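Local coordinates for protein putative (Helicobacter pylori, PDB 4O8S) that belongs to the nucleotidyltransferase superfamily and probably transfers a nucleotide to an acceptor molecule, as in relatives of the AbiEii toxin family, at residues V26-T31 and Y106-K111; A32-L35 and R41-E44; E112-V117 and I123-R128; F155-K158 and H163-L166. One frame throughout, in Å; residues are numbered along the deposited sequence.

Interaction 1 (V26-T31 and Y106-K111)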
# COMPACT_ATOMS: atom_id res chain seq x y z
N VAL A 26 6.07 10.97 2.63
CA VAL A 26 6.44 9.60 2.28
C VAL A 26 5.19 8.80 1.91
O VAL A 26 4.28 8.63 2.76
CB VAL A 26 7.10 8.89 3.48
CG1 VAL A 26 7.60 7.47 3.07
CG2 VAL A 26 8.22 9.76 4.06
N LEU A 27 5.12 8.33 0.67
CA LEU A 27 4.01 7.48 0.20
C LEU A 27 4.10 6.12 0.86
O LEU A 27 5.18 5.53 0.94
CB LEU A 27 4.07 7.31 -1.32
CG LEU A 27 2.92 6.63 -2.08
CD1 LEU A 27 1.69 7.54 -2.12
CD2 LEU A 27 3.38 6.26 -3.51
N LYS A 28 2.96 5.63 1.36
CA LYS A 28 2.93 4.33 2.00
C LYS A 28 1.76 3.51 1.46
O LYS A 28 1.14 3.88 0.47
CB LYS A 28 2.81 4.48 3.52
CG LYS A 28 1.56 5.25 3.93
CD LYS A 28 1.42 5.33 5.46
CE LYS A 28 0.18 6.16 5.83
NZ LYS A 28 0.01 6.25 7.31
N GLY A 29 1.51 2.39 2.12
CA GLY A 29 0.38 1.55 1.82
C GLY A 29 0.30 1.00 0.42
O GLY A 29 1.33 0.74 -0.25
N GLU A 30 -0.93 0.86 -0.06
CA GLU A 30 -1.20 0.11 -1.27
C GLU A 30 -0.64 0.75 -2.51
O GLU A 30 -0.08 0.07 -3.38
CB GLU A 30 -2.71 -0.12 -1.39
CG GLU A 30 -3.16 -1.06 -0.28
CD GLU A 30 -4.65 -1.08 -0.06
OE1 GLU A 30 -5.41 -0.60 -0.95
OE2 GLU A 30 -5.07 -1.61 0.99
N THR A 31 -0.78 2.06 -2.61
CA THR A 31 -0.31 2.72 -3.82
C THR A 31 1.21 2.85 -3.82
O THR A 31 1.82 3.01 -4.87
CB THR A 31 -1.08 4.04 -4.06
OG1 THR A 31 -2.49 3.72 -4.18
CG2 THR A 31 -0.62 4.76 -5.34
N TYR A 106 0.31 12.71 10.25
CA TYR A 106 1.45 13.45 10.80
C TYR A 106 2.01 12.76 12.06
O TYR A 106 1.28 12.04 12.73
CB TYR A 106 1.06 14.92 11.05
CG TYR A 106 0.55 15.61 9.80
CD1 TYR A 106 1.43 16.08 8.83
CD2 TYR A 106 -0.81 15.77 9.57
CE1 TYR A 106 0.99 16.68 7.67
CE2 TYR A 106 -1.28 16.37 8.39
CZ TYR A 106 -0.36 16.82 7.45
OH TYR A 106 -0.78 17.43 6.28
N ARG A 107 3.31 12.95 12.36
CA ARG A 107 4.01 12.24 13.46
C ARG A 107 3.82 10.71 13.50
O ARG A 107 3.99 10.06 14.54
CB ARG A 107 3.70 12.86 14.83
CG ARG A 107 4.79 12.66 15.90
CD ARG A 107 6.00 13.56 15.66
NE ARG A 107 7.13 12.85 15.08
CZ ARG A 107 8.28 13.44 14.75
NH1 ARG A 107 8.44 14.74 14.95
NH2 ARG A 107 9.27 12.73 14.23
N ASP A 108 3.45 10.14 12.36
CA ASP A 108 3.51 8.71 12.13
C ASP A 108 4.93 8.54 11.62
O ASP A 108 5.55 7.48 11.73
CB ASP A 108 2.53 8.37 11.01
CG ASP A 108 1.89 7.00 11.17
OD1 ASP A 108 2.61 6.02 11.50
OD2 ASP A 108 0.66 6.90 10.95
N ALA A 109 5.45 9.67 11.12
CA ALA A 109 6.56 9.74 10.17
C ALA A 109 7.75 8.82 10.41
O ALA A 109 8.26 8.72 11.53
CB ALA A 109 7.03 11.18 10.02
N PRO A 110 8.20 8.17 9.33
CA PRO A 110 9.44 7.40 9.38
C PRO A 110 10.61 8.36 9.56
O PRO A 110 10.53 9.52 9.14
CB PRO A 110 9.51 6.76 7.98
CG PRO A 110 8.69 7.67 7.10
CD PRO A 110 7.59 8.18 7.99
N LYS A 111 11.68 7.89 10.19
CA LYS A 111 12.94 8.63 10.18
C LYS A 111 13.37 8.78 8.73
O LYS A 111 13.03 7.94 7.88
CB LYS A 111 14.01 7.88 11.00
CG LYS A 111 13.71 7.81 12.49
CD LYS A 111 14.78 7.01 13.25
CE LYS A 111 16.18 7.60 13.06
NZ LYS A 111 17.18 7.02 14.01
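Val26 and Pro110 make the apolar half of this contact, and the valine side chain can be traced atom by atom. Its bond from CA to CB points toward the segment 106-111, and Val26 CB lies 4.1 Å from Pro110 CG. Of the two branches, Val26 CG1 stands anti to the backbone N (chi1 -175°) and lies slightly farther off, 4.2 Å from Pro110 CG. Val26 CG2, placed beside that N, is the branch that packs, 3.7 Å from Pro110 CG. The two side chains run alongside each other in opposite senses. The polar half lies two residues further on. Lys28 starts with CG wedged between its backbone N and carbonyl carbon (chi1 58°), then runs fully extended and meets the side chain of Asp108 nearly perpendicularly. Lys28 NZ is 3.8 Å from Asp108 OD2, a long salt bridge, and the aspartate is poorly ordered. Each charge has a stronger partner: Asp49 for Lys28, and the hydroxyl of Ser105 for Asp108. The carboxylates of Asp49 and Asp108 lie close together, and the lysine near both may ease their repulsion, a worked example of a secondary ionic contact. Pro110 also rests on Asp49 of strand 46-50, which pairs antiparallel with strand 26-27. Leu27 bonds through its backbone to Arg122 and Ala124, holding the first segment between the central sheet and strand 121-124, where strand 26-27 passes into helix 29-36.

Interaction 2 (A32-L35 and R41-E44)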
# COMPACT_ATOMS: atom_id res chain seq x y z
N ALA A 32 1.84 2.72 -2.65
CA ALA A 32 3.31 2.63 -2.60
C ALA A 32 3.74 1.31 -3.24
O ALA A 32 4.65 1.27 -4.08
CB ALA A 32 3.81 2.68 -1.17
N LEU A 33 3.05 0.24 -2.89
CA LEU A 33 3.30 -1.05 -3.54
C LEU A 33 3.10 -0.97 -5.06
O LEU A 33 3.90 -1.51 -5.84
CB LEU A 33 2.42 -2.13 -2.93
CG LEU A 33 2.75 -2.50 -1.49
CD1 LEU A 33 1.73 -3.51 -0.97
CD2 LEU A 33 4.17 -3.08 -1.37
N TYR A 34 2.05 -0.27 -5.49
CA TYR A 34 1.74 -0.18 -6.92
C TYR A 34 2.72 0.67 -7.73
O TYR A 34 3.13 0.26 -8.82
CB TYR A 34 0.32 0.34 -7.13
CG TYR A 34 -0.04 0.48 -8.59
CD1 TYR A 34 -0.23 -0.64 -9.40
CD2 TYR A 34 -0.18 1.74 -9.18
CE1 TYR A 34 -0.57 -0.51 -10.75
CE2 TYR A 34 -0.51 1.87 -10.53
CZ TYR A 34 -0.70 0.74 -11.31
OH TYR A 34 -1.02 0.85 -12.65
N LEU A 35 3.07 1.85 -7.22
CA LEU A 35 3.93 2.78 -7.97
C LEU A 35 5.40 2.44 -7.77
O LEU A 35 6.24 2.71 -8.63
CB LEU A 35 3.69 4.22 -7.50
CG LEU A 35 2.35 4.87 -7.86
CD1 LEU A 35 2.28 6.31 -7.36
CD2 LEU A 35 2.12 4.81 -9.36
N ARG A 41 -2.00 -5.43 -9.07
CA ARG A 41 -3.40 -5.04 -9.13
C ARG A 41 -3.35 -3.53 -9.08
O ARG A 41 -2.34 -2.96 -8.65
CB ARG A 41 -4.18 -5.59 -7.92
CG ARG A 41 -3.77 -4.98 -6.57
CD ARG A 41 -4.75 -5.38 -5.47
NE ARG A 41 -4.40 -4.79 -4.17
CZ ARG A 41 -4.74 -3.55 -3.82
NH1 ARG A 41 -5.41 -2.79 -4.67
NH2 ARG A 41 -4.40 -3.06 -2.62
N PHE A 42 -4.39 -2.87 -9.55
CA PHE A 42 -4.46 -1.42 -9.52
C PHE A 42 -4.72 -0.93 -8.10
O PHE A 42 -5.21 -1.69 -7.24
CB PHE A 42 -5.57 -0.93 -10.44
CG PHE A 42 -5.44 0.52 -10.84
CD1 PHE A 42 -4.25 1.00 -11.36
CD2 PHE A 42 -6.53 1.39 -10.72
CE1 PHE A 42 -4.13 2.35 -11.73
CE2 PHE A 42 -6.42 2.72 -11.09
CZ PHE A 42 -5.21 3.20 -11.60
N SER A 43 -4.38 0.34 -7.85
CA SER A 43 -4.59 0.99 -6.55
C SER A 43 -4.97 2.45 -6.83
O SER A 43 -4.36 3.07 -7.69
CB SER A 43 -3.30 0.96 -5.73
OG SER A 43 -3.52 1.23 -4.35
N GLU A 44 -5.93 3.00 -6.09
CA GLU A 44 -6.48 4.30 -6.48
C GLU A 44 -6.33 5.44 -5.46
O GLU A 44 -6.55 6.59 -5.81
CB GLU A 44 -7.99 4.18 -6.83
CG GLU A 44 -8.40 2.89 -7.50
CD GLU A 44 -9.92 2.68 -7.47
OE1 GLU A 44 -10.48 2.47 -6.36
OE2 GLU A 44 -10.55 2.72 -8.55
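Tyr34 and Phe42 meet as an offset edge-to-face pair, with the edge of Phe42 turned to the face of Tyr34. The ring planes stand at 86° and the centroids lie 5.3 Å apart. The offset shifts the contact to the hydroxyl end of the tyrosine: Phe42 CD1 is 3.6 Å from Tyr34 CZ, and Tyr34 OH sits at the phenylalanine edge, near that ring's plane, 3.5 Å from Phe42 CD1. In Tyr34, chi1 of 179° sends the ring away from its own backbone N and out from helix 29-36 toward the returning chain. The Phe42 bond from CA to CB points away from the helix, yet the CD1-CE1 flank of the ring lies against the tyrosine. Backbone atoms of the returning chain also approach the tyrosine. Ser43 N lies over one of its faces, while Arg41 O approaches obliquely, 3.2 Å from Tyr34 CD1; nearer the helix, Tyr34 CB rests 3.9 Å from Ser43 CB. Polar ends are served from outside: Tyr34 OH bonds to Glu10, Ser43 OG to Thr31, and the Arg41 guanidinium pairs with Asp152 and Glu30. The aromatic pair therefore fastens helix 29-36 to the chain that runs on into strand 46-50. With Gly29 in the turn between strand 26-27 and the helix, this layout is consistent with the glycine motif of the nucleotidyltransferase superfamily.

Interaction 3 (E112-V117 and I123-R128)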
# COMPACT_ATOMS: atom_id res chain seq x y z
N GLU A 112 14.11 9.84 8.42
CA GLU A 112 14.56 10.05 7.05
C GLU A 112 15.37 8.86 6.50
O GLU A 112 15.44 8.65 5.29
CB GLU A 112 15.37 11.35 6.94
CG GLU A 112 15.39 11.96 5.55
CD GLU A 112 14.00 12.20 4.98
OE1 GLU A 112 13.05 12.48 5.76
OE2 GLU A 112 13.84 12.12 3.74
N SER A 113 15.94 8.07 7.40
CA SER A 113 16.68 6.87 7.01
C SER A 113 15.78 5.65 6.80
O SER A 113 16.27 4.57 6.46
CB SER A 113 17.78 6.56 8.04
OG SER A 113 17.22 6.29 9.31
N GLU A 114 14.47 5.82 7.00
CA GLU A 114 13.49 4.76 6.69
C GLU A 114 12.74 5.06 5.40
O GLU A 114 11.72 4.45 5.11
CB GLU A 114 12.48 4.59 7.82
CG GLU A 114 13.06 4.12 9.14
CD GLU A 114 14.28 3.21 8.96
OE1 GLU A 114 14.10 2.02 8.60
OE2 GLU A 114 15.41 3.70 9.19
N VAL A 115 13.26 6.01 4.63
CA VAL A 115 12.64 6.39 3.36
C VAL A 115 13.45 5.86 2.18
O VAL A 115 14.67 6.04 2.14
CB VAL A 115 12.53 7.92 3.25
CG1 VAL A 115 11.91 8.34 1.90
CG2 VAL A 115 11.72 8.48 4.41
N ASN A 116 12.78 5.19 1.23
CA ASN A 116 13.37 4.86 -0.07
C ASN A 116 13.01 5.92 -1.09
O ASN A 116 11.98 6.61 -0.94
CB ASN A 116 12.84 3.53 -0.61
CG ASN A 116 13.39 2.33 0.12
OD1 ASN A 116 14.42 2.41 0.80
ND2 ASN A 116 12.71 1.18 -0.02
N VAL A 117 13.82 6.03 -2.14
CA VAL A 117 13.39 6.73 -3.35
C VAL A 117 13.35 5.74 -4.50
O VAL A 117 14.29 4.96 -4.69
CB VAL A 117 14.31 7.90 -3.73
CG1 VAL A 117 13.76 8.64 -4.98
CG2 VAL A 117 14.46 8.84 -2.55
N ILE A 123 9.10 6.86 -0.84
CA ILE A 123 8.17 5.77 -0.58
C ILE A 123 8.65 5.01 0.65
O ILE A 123 9.86 4.92 0.90
CB ILE A 123 8.11 4.82 -1.81
CG1 ILE A 123 7.58 5.56 -3.04
CG2 ILE A 123 7.21 3.63 -1.56
CD1 ILE A 123 7.18 4.62 -4.20
N ALA A 124 7.71 4.47 1.42
CA ALA A 124 8.03 3.71 2.63
C ALA A 124 8.78 2.43 2.27
O ALA A 124 8.54 1.86 1.18
CB ALA A 124 6.76 3.35 3.39
N LYS A 125 9.62 1.94 3.17
CA LYS A 125 10.29 0.66 2.94
C LYS A 125 9.31 -0.50 3.05
O LYS A 125 8.29 -0.42 3.75
CB LYS A 125 11.44 0.44 3.93
CG LYS A 125 12.57 1.46 3.81
CD LYS A 125 13.61 1.23 4.90
CE LYS A 125 14.87 2.06 4.63
NZ LYS A 125 15.92 1.84 5.68
N ILE A 126 9.65 -1.60 2.37
CA ILE A 126 8.78 -2.76 2.29
C ILE A 126 8.41 -3.28 3.67
O ILE A 126 7.24 -3.66 3.92
CB ILE A 126 9.45 -3.91 1.49
CG1 ILE A 126 9.53 -3.57 0.01
CG2 ILE A 126 8.67 -5.22 1.66
CD1 ILE A 126 8.19 -3.67 -0.67
N GLU A 127 9.38 -3.33 4.57
CA GLU A 127 9.10 -3.91 5.88
C GLU A 127 8.06 -3.08 6.66
O GLU A 127 7.28 -3.63 7.42
CB GLU A 127 10.38 -4.18 6.70
CG GLU A 127 11.30 -2.99 6.92
CD GLU A 127 12.26 -3.19 8.11
OE1 GLU A 127 12.81 -2.18 8.62
OE2 GLU A 127 12.46 -4.36 8.53
N ARG A 128 8.04 -1.77 6.44
CA ARG A 128 7.03 -0.93 7.08
C ARG A 128 5.66 -1.21 6.45
O ARG A 128 4.64 -1.28 7.15
CB ARG A 128 7.41 0.55 6.93
CG ARG A 128 6.59 1.56 7.75
CD ARG A 128 7.21 2.96 7.58
NE ARG A 128 6.45 4.07 8.17
CZ ARG A 128 6.83 4.74 9.26
NH1 ARG A 128 7.95 4.41 9.91
NH2 ARG A 128 6.08 5.74 9.72
O HOH W 1 12.42 -1.65 1.22
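Asn116 and Ile123 face each other as an antiparallel hydrogen-bonded pair, satisfying both backbone groups of each. Ile123 N gives to Asn116 O over 2.9 Å (N-H...O 166°), and Asn116 N gives to Ile123 O over 3.0 Å with a more bent angle of 150°. Beside this pair, Lys125 reaches back in an extended chain, its CG passing 3.7 Å from Asn116 OD1 as the two side chains cross nearly perpendicularly. Lys125 NZ donates to Ser113 O at 2.9 Å, in the carbonyl plane, and forms a salt bridge to Glu114 OE1 at 3.4 Å, weak as a hydrogen bond. Glu114 OE2 takes the hydroxyl of the poorly ordered Ser113 on its anti lone pair. Glu127 OE1 lies 4.4 Å from Glu114 OE1, a like-charge approach that the lysine may partly offset. Asn116 ND2 is bonded to Tyr37 OH and also gives to a water, at 3.1 Å, which accepts Ile126 N too. The buried Ala124 is served by Tyr37 OH, which donates to its O, and by a backbone bond to Leu27. The hairpin 115-118/121-124 leads through Lys125, the N-cap, into helix 126-139, with Ile123 resting on Ala32 and Ile126 on Leu33 of helix 29-36.

Interaction 4 (F155-K158 and H163-L166)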
# COMPACT_ATOMS: atom_id res chain seq x y z
N PHE A 155 1.31 -11.16 -2.27
CA PHE A 155 2.25 -10.56 -3.20
C PHE A 155 3.59 -10.31 -2.52
O PHE A 155 4.67 -10.55 -3.10
CB PHE A 155 1.70 -9.22 -3.70
CG PHE A 155 2.71 -8.38 -4.44
CD1 PHE A 155 2.96 -8.61 -5.80
CD2 PHE A 155 3.42 -7.37 -3.79
CE1 PHE A 155 3.89 -7.86 -6.48
CE2 PHE A 155 4.37 -6.62 -4.47
CZ PHE A 155 4.61 -6.85 -5.83
N LEU A 156 3.53 -9.79 -1.30
CA LEU A 156 4.73 -9.47 -0.54
C LEU A 156 5.51 -10.74 -0.15
O LEU A 156 6.72 -10.79 -0.31
CB LEU A 156 4.37 -8.66 0.71
CG LEU A 156 4.03 -7.20 0.35
CD1 LEU A 156 3.30 -6.52 1.48
CD2 LEU A 156 5.31 -6.41 0.02
N ALA A 157 4.82 -11.75 0.37
CA ALA A 157 5.48 -13.00 0.74
C ALA A 157 6.10 -13.68 -0.49
O ALA A 157 7.17 -14.29 -0.41
CB ALA A 157 4.49 -13.94 1.43
N LYS A 158 5.42 -13.56 -1.63
CA LYS A 158 5.87 -14.24 -2.84
C LYS A 158 7.06 -13.54 -3.49
O LYS A 158 7.99 -14.21 -3.96
CB LYS A 158 4.71 -14.32 -3.85
CG LYS A 158 4.97 -15.26 -5.05
CD LYS A 158 3.80 -15.22 -6.04
CE LYS A 158 3.99 -16.20 -7.19
NZ LYS A 158 3.31 -17.51 -6.93
N HIS A 163 12.40 -9.47 2.92
CA HIS A 163 12.14 -8.33 3.78
C HIS A 163 11.38 -8.71 5.04
O HIS A 163 11.13 -7.87 5.90
CB HIS A 163 11.37 -7.25 3.02
CG HIS A 163 12.16 -6.63 1.92
ND1 HIS A 163 12.95 -5.51 2.10
CD2 HIS A 163 12.29 -6.96 0.61
CE1 HIS A 163 13.51 -5.17 0.95
NE2 HIS A 163 13.13 -6.04 0.03
N PHE A 164 11.00 -9.98 5.16
CA PHE A 164 10.36 -10.42 6.39
C PHE A 164 11.44 -10.75 7.41
O PHE A 164 12.44 -11.39 7.08
CB PHE A 164 9.51 -11.66 6.14
CG PHE A 164 8.24 -11.37 5.39
CD1 PHE A 164 8.27 -11.16 4.02
CD2 PHE A 164 7.03 -11.33 6.06
CE1 PHE A 164 7.10 -10.89 3.31
CE2 PHE A 164 5.84 -11.05 5.36
CZ PHE A 164 5.88 -10.83 3.98
N ASN A 165 11.25 -10.33 8.66
CA ASN A 165 12.07 -10.87 9.75
C ASN A 165 11.25 -11.88 10.56
O ASN A 165 10.09 -12.15 10.21
CB ASN A 165 12.63 -9.75 10.62
CG ASN A 165 11.55 -8.86 11.21
OD1 ASN A 165 10.44 -9.31 11.54
ND2 ASN A 165 11.87 -7.57 11.36
N LEU A 166 11.83 -12.42 11.63
CA LEU A 166 11.13 -13.41 12.46
C LEU A 166 9.79 -12.93 12.96
O LEU A 166 8.81 -13.68 12.95
CB LEU A 166 11.99 -13.85 13.65
CG LEU A 166 12.92 -15.04 13.40
CD1 LEU A 166 13.87 -15.26 14.59
CD2 LEU A 166 12.11 -16.28 13.11
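Leu156 and Ala157, on helix 147-159, face Phe164 in the turn that leads to helix 166-176. The backbones stand well apart, with CA atoms 8.7 Å between Leu156 and His163 and 7.9 Å between Ala157 and Phe164, and no hydrogen bond joins the two segments. His163 is in a 3-10 conformation, Phe164 is extended, and Asn165 takes the N-cap position of the next helix, where its OD1 accepts Leu168 N. Phe164 alone bridges the gap. Its bond from CA to CB points toward the helix, and a chi1 of -73° places CG beside the backbone N, which brings CE1 and CZ to the helix. Phe164 CE1 lies 3.6 Å from Leu156 O, which meets the ring at its edge, near its plane, and 3.7 Å from Ala157 CA, which comes in obliquely. Phe164 CZ is 3.9 Å from Ala157 N, with Leu156 CB at 4.2 Å and Ala157 CB at 4.3 Å. Phe164 also touches Ile130 of helix 126-139 and Leu172 of helix 166-176. One ring, resting largely on helix backbone, holds the turn by shape and dispersion. The slightly positive C-H edge of the ring toward a carbonyl oxygen probably adds a small electrostatic attraction, but the contact fixes no direction as a hydrogen bond would.

Overall arrangement
Helix 29-36 carries segments of interactions 1 and 2 and is touched by the others. Interactions 1 and 2 are tied by Thr31 OG1 to Ser43 OG at 2.7 Å and by the Glu30–Arg41 salt bridge. Interactions 1 and 3 lie with centres 8 Å apart, joined by Leu27 O to Ala124 N (2.8 Å) and Asp108 O to Arg128 NH2 (2.7 Å). Interaction 4 lies farthest from interaction 1, 19 Å between centres, but 15 Å from interaction 3. It reaches interactions 2 and 3 through side chains: Leu33 to Leu156, and Ile126 CG2 to His163 CB at 3.6 Å. By family resemblance Asp45 and Asp47 may form the acidic pair of the active site, with interactions 1 and 2 close by.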